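Local coordinates for nucleoporin nup120 (Schizosaccharomyces pombe, PDB 4GQ2), which is a structural constituent of the nuclear pore complex, whose nucleoporins can also dock transiently associated nuclear transport factors, at residues I637-M647 with Q706-G717. Numbering follows the deposited sequence.
Sequences IDTLVSLENPM and QQDYELQSKFAG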
# COMPACT_ATOMS: atom_id res chain seq x y z
N ILE A 637 -15.61 24.30 25.17
CA ILE A 637 -15.02 25.44 25.88
C ILE A 637 -15.24 25.29 27.38
O ILE A 637 -14.28 25.25 28.16
CB ILE A 637 -15.62 26.78 25.43
CG1 ILE A 637 -15.22 27.10 23.98
CG2 ILE A 637 -15.19 27.91 26.36
CD1 ILE A 637 -16.10 28.15 23.33
N ASP A 638 -16.51 25.16 27.76
CA ASP A 638 -16.89 25.17 29.17
C ASP A 638 -16.32 24.00 29.96
O ASP A 638 -15.83 24.19 31.07
CB ASP A 638 -18.40 25.32 29.34
CG ASP A 638 -18.87 26.76 29.15
OD1 ASP A 638 -18.10 27.69 29.47
OD2 ASP A 638 -20.01 26.96 28.67
N THR A 639 -16.34 22.79 29.37
CA THR A 639 -15.76 21.64 30.07
C THR A 639 -14.25 21.71 30.13
O THR A 639 -13.65 21.15 31.05
CB THR A 639 -16.26 20.24 29.57
OG1 THR A 639 -15.18 19.47 29.03
CG2 THR A 639 -17.38 20.36 28.56
N LEU A 640 -13.62 22.40 29.18
CA LEU A 640 -12.17 22.59 29.22
C LEU A 640 -11.73 23.59 30.28
O LEU A 640 -10.71 23.39 30.96
CB LEU A 640 -11.61 22.98 27.85
CG LEU A 640 -11.45 21.85 26.82
CD1 LEU A 640 -11.19 22.45 25.45
CD2 LEU A 640 -10.35 20.86 27.23
N VAL A 641 -12.51 24.66 30.43
CA VAL A 641 -12.26 25.68 31.46
C VAL A 641 -12.39 25.11 32.88
O VAL A 641 -11.71 25.56 33.80
CB VAL A 641 -13.19 26.90 31.26
CG1 VAL A 641 -13.20 27.80 32.49
CG2 VAL A 641 -12.76 27.68 30.03
N SER A 642 -13.26 24.12 33.04
CA SER A 642 -13.53 23.54 34.36
C SER A 642 -12.38 22.68 34.87
O SER A 642 -12.38 22.25 36.02
CB SER A 642 -14.79 22.69 34.31
OG SER A 642 -14.47 21.34 34.02
N LEU A 643 -11.41 22.40 34.00
CA LEU A 643 -10.32 21.50 34.37
C LEU A 643 -9.14 22.27 34.95
O LEU A 643 -8.78 23.35 34.46
CB LEU A 643 -9.89 20.65 33.16
CG LEU A 643 -10.98 19.74 32.56
CD1 LEU A 643 -10.63 19.31 31.14
CD2 LEU A 643 -11.26 18.52 33.42
N GLU A 644 -8.55 21.73 36.01
CA GLU A 644 -7.34 22.30 36.59
C GLU A 644 -6.13 21.89 35.74
O GLU A 644 -5.70 20.74 35.76
CB GLU A 644 -7.16 21.88 38.06
CG GLU A 644 -7.82 20.55 38.45
CD GLU A 644 -9.21 20.72 39.04
OE1 GLU A 644 -9.31 21.12 40.23
OE2 GLU A 644 -10.21 20.45 38.34
N ASN A 645 -5.62 22.86 34.98
CA ASN A 645 -4.49 22.65 34.06
C ASN A 645 -4.70 21.55 33.00
O ASN A 645 -4.02 20.51 33.02
CB ASN A 645 -3.18 22.43 34.84
CG ASN A 645 -1.97 23.01 34.13
OD1 ASN A 645 -2.00 23.26 32.92
ND2 ASN A 645 -0.90 23.24 34.88
N PRO A 646 -5.62 21.78 32.04
CA PRO A 646 -5.89 20.79 31.00
C PRO A 646 -4.69 20.54 30.08
O PRO A 646 -4.46 19.39 29.68
CB PRO A 646 -7.03 21.41 30.18
CG PRO A 646 -7.42 22.68 30.87
CD PRO A 646 -6.31 23.06 31.80
N MET A 647 -3.94 21.59 29.75
CA MET A 647 -2.80 21.47 28.84
C MET A 647 -1.77 20.47 29.36
O MET A 647 -1.29 19.62 28.60
CB MET A 647 -2.16 22.82 28.54
CG MET A 647 -0.99 22.71 27.56
SD MET A 647 -0.60 24.22 26.66
CE MET A 647 0.57 25.00 27.77
N GLN A 706 -10.89 30.65 19.87
CA GLN A 706 -11.96 31.11 20.75
C GLN A 706 -11.67 32.46 21.39
O GLN A 706 -10.57 32.70 21.89
CB GLN A 706 -12.20 30.08 21.85
CG GLN A 706 -13.53 29.36 21.75
CD GLN A 706 -13.94 29.02 20.34
OE1 GLN A 706 -13.30 28.21 19.67
NE2 GLN A 706 -15.03 29.62 19.89
N GLN A 707 -12.67 33.33 21.38
CA GLN A 707 -12.60 34.59 22.12
C GLN A 707 -13.05 34.38 23.57
O GLN A 707 -14.05 34.94 24.01
CB GLN A 707 -13.43 35.69 21.43
CG GLN A 707 -13.02 35.98 20.00
CD GLN A 707 -11.55 36.38 19.86
OE1 GLN A 707 -11.15 37.46 20.30
NE2 GLN A 707 -10.76 35.51 19.25
N ASP A 708 -12.31 33.55 24.29
CA ASP A 708 -12.55 33.30 25.70
C ASP A 708 -11.20 33.35 26.38
O ASP A 708 -10.37 32.46 26.17
CB ASP A 708 -13.22 31.94 25.93
CG ASP A 708 -13.45 31.64 27.41
OD1 ASP A 708 -12.48 31.34 28.14
OD2 ASP A 708 -14.63 31.68 27.83
N TYR A 709 -11.00 34.38 27.19
CA TYR A 709 -9.70 34.66 27.78
C TYR A 709 -9.19 33.53 28.67
O TYR A 709 -8.03 33.15 28.57
CB TYR A 709 -9.68 36.01 28.54
CG TYR A 709 -8.29 36.38 29.00
CD1 TYR A 709 -7.44 37.12 28.18
CD2 TYR A 709 -7.81 35.94 30.24
CE1 TYR A 709 -6.15 37.44 28.60
CE2 TYR A 709 -6.52 36.25 30.66
CZ TYR A 709 -5.70 37.00 29.84
OH TYR A 709 -4.42 37.31 30.25
N GLU A 710 -10.05 33.01 29.54
CA GLU A 710 -9.61 32.00 30.52
C GLU A 710 -9.26 30.67 29.86
O GLU A 710 -8.32 29.99 30.29
CB GLU A 710 -10.61 31.82 31.67
CG GLU A 710 -10.44 30.51 32.43
CD GLU A 710 -10.51 30.64 33.95
OE1 GLU A 710 -11.43 30.06 34.55
OE2 GLU A 710 -9.63 31.31 34.53
N LEU A 711 -10.02 30.30 28.83
CA LEU A 711 -9.74 29.09 28.07
C LEU A 711 -8.36 29.19 27.44
O LEU A 711 -7.51 28.33 27.66
CB LEU A 711 -10.78 28.85 26.96
CG LEU A 711 -10.47 27.74 25.95
CD1 LEU A 711 -10.30 26.39 26.63
CD2 LEU A 711 -11.55 27.67 24.89
N GLN A 712 -8.16 30.26 26.68
CA GLN A 712 -6.93 30.43 25.94
C GLN A 712 -5.74 30.69 26.86
O GLN A 712 -4.61 30.29 26.55
CB GLN A 712 -7.07 31.48 24.86
CG GLN A 712 -6.27 31.09 23.62
CD GLN A 712 -6.84 31.65 22.34
OE1 GLN A 712 -8.05 31.86 22.21
NE2 GLN A 712 -5.97 31.87 21.37
N SER A 713 -6.00 31.33 28.00
CA SER A 713 -4.99 31.55 29.04
C SER A 713 -4.48 30.21 29.57
O SER A 713 -3.28 30.05 29.82
CB SER A 713 -5.57 32.38 30.18
OG SER A 713 -4.73 32.36 31.31
N LYS A 714 -5.40 29.27 29.73
CA LYS A 714 -5.08 27.91 30.15
C LYS A 714 -4.25 27.13 29.11
O LYS A 714 -3.67 26.09 29.43
CB LYS A 714 -6.36 27.16 30.50
CG LYS A 714 -6.79 27.33 31.94
CD LYS A 714 -8.12 26.62 32.21
CE LYS A 714 -8.13 25.97 33.59
NZ LYS A 714 -8.03 26.93 34.72
N PHE A 715 -4.19 27.63 27.88
CA PHE A 715 -3.42 26.98 26.81
C PHE A 715 -2.31 27.86 26.22
O PHE A 715 -1.84 27.59 25.11
CB PHE A 715 -4.35 26.48 25.70
CG PHE A 715 -5.05 25.20 26.04
CD1 PHE A 715 -6.27 25.21 26.72
CD2 PHE A 715 -4.49 23.97 25.70
CE1 PHE A 715 -6.90 24.02 27.06
CE2 PHE A 715 -5.13 22.78 26.02
CZ PHE A 715 -6.33 22.81 26.70
N ALA A 716 -1.88 28.88 26.97
CA ALA A 716 -0.90 29.88 26.50
C ALA A 716 0.38 29.48 25.73
O ALA A 716 0.76 30.15 24.77
CB ALA A 716 -0.38 30.69 27.68
N GLY A 717 0.98 28.35 26.05
CA GLY A 717 2.21 27.93 25.36
C GLY A 717 2.00 26.61 24.63
O GLY A 717 2.84 25.71 24.72
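Leu-711 fits against one side of helix 630-641, where it meets three residues spaced along that helix. Its CG stands anti to the backbone N (chi1 170°), which carries the two methyls across to the helix: CD2 lies 3.8 Å from CG1 of Ile-637, the two side chains crossing at about a right angle, and CD1 reaches CB of Leu-640. Val-641 meets the same residue nearer its backbone, its CG2 3.8 Å from CB of Leu-711, while its other methyl, CG1, rests beside Glu-710.

The second apolar patch forms round Phe-715, in the turn after helix 709-713, which meets the first residues of helix 646-658, Pro-646 and Met-647. Pro-646 sets CB 3.8 Å from CZ of the ring, and Met-647 places its own CB 3.8 Å from CD2, all at oblique angles. Met-647 and Phe-715 run past each other in opposite directions; with Met-647 CG anti to its N (chi1 -178°), SD ends 5.1 Å from the ring centroid, an oblique Met-aromatic contact. Beyond the sulfur, CE bends over to the backbone of Gly-717, 3.8 Å from its N. Ile-703 touches Leu-640, Leu-711 and Phe-715, so helix 672-703 backs both apolar patches through this one residue.

Polar groups act within the segments rather than between them, and no hydrogen bond crosses the contact. Asp-708 is the N-cap of helix 709-713: OD1 accepts from Leu-711 N at 2.8 Å, nearly along the C-O axis, fixing the residue that fills the first cluster.

The axes of the segments 637-641 and 709-713 cross at 58°, 9.5 Å apart at their closest. A short, Asp-capped helix and the turn after it thus pack against a helix-loop-helix, 630-641 to 646-658, of the Nup120 helical domain.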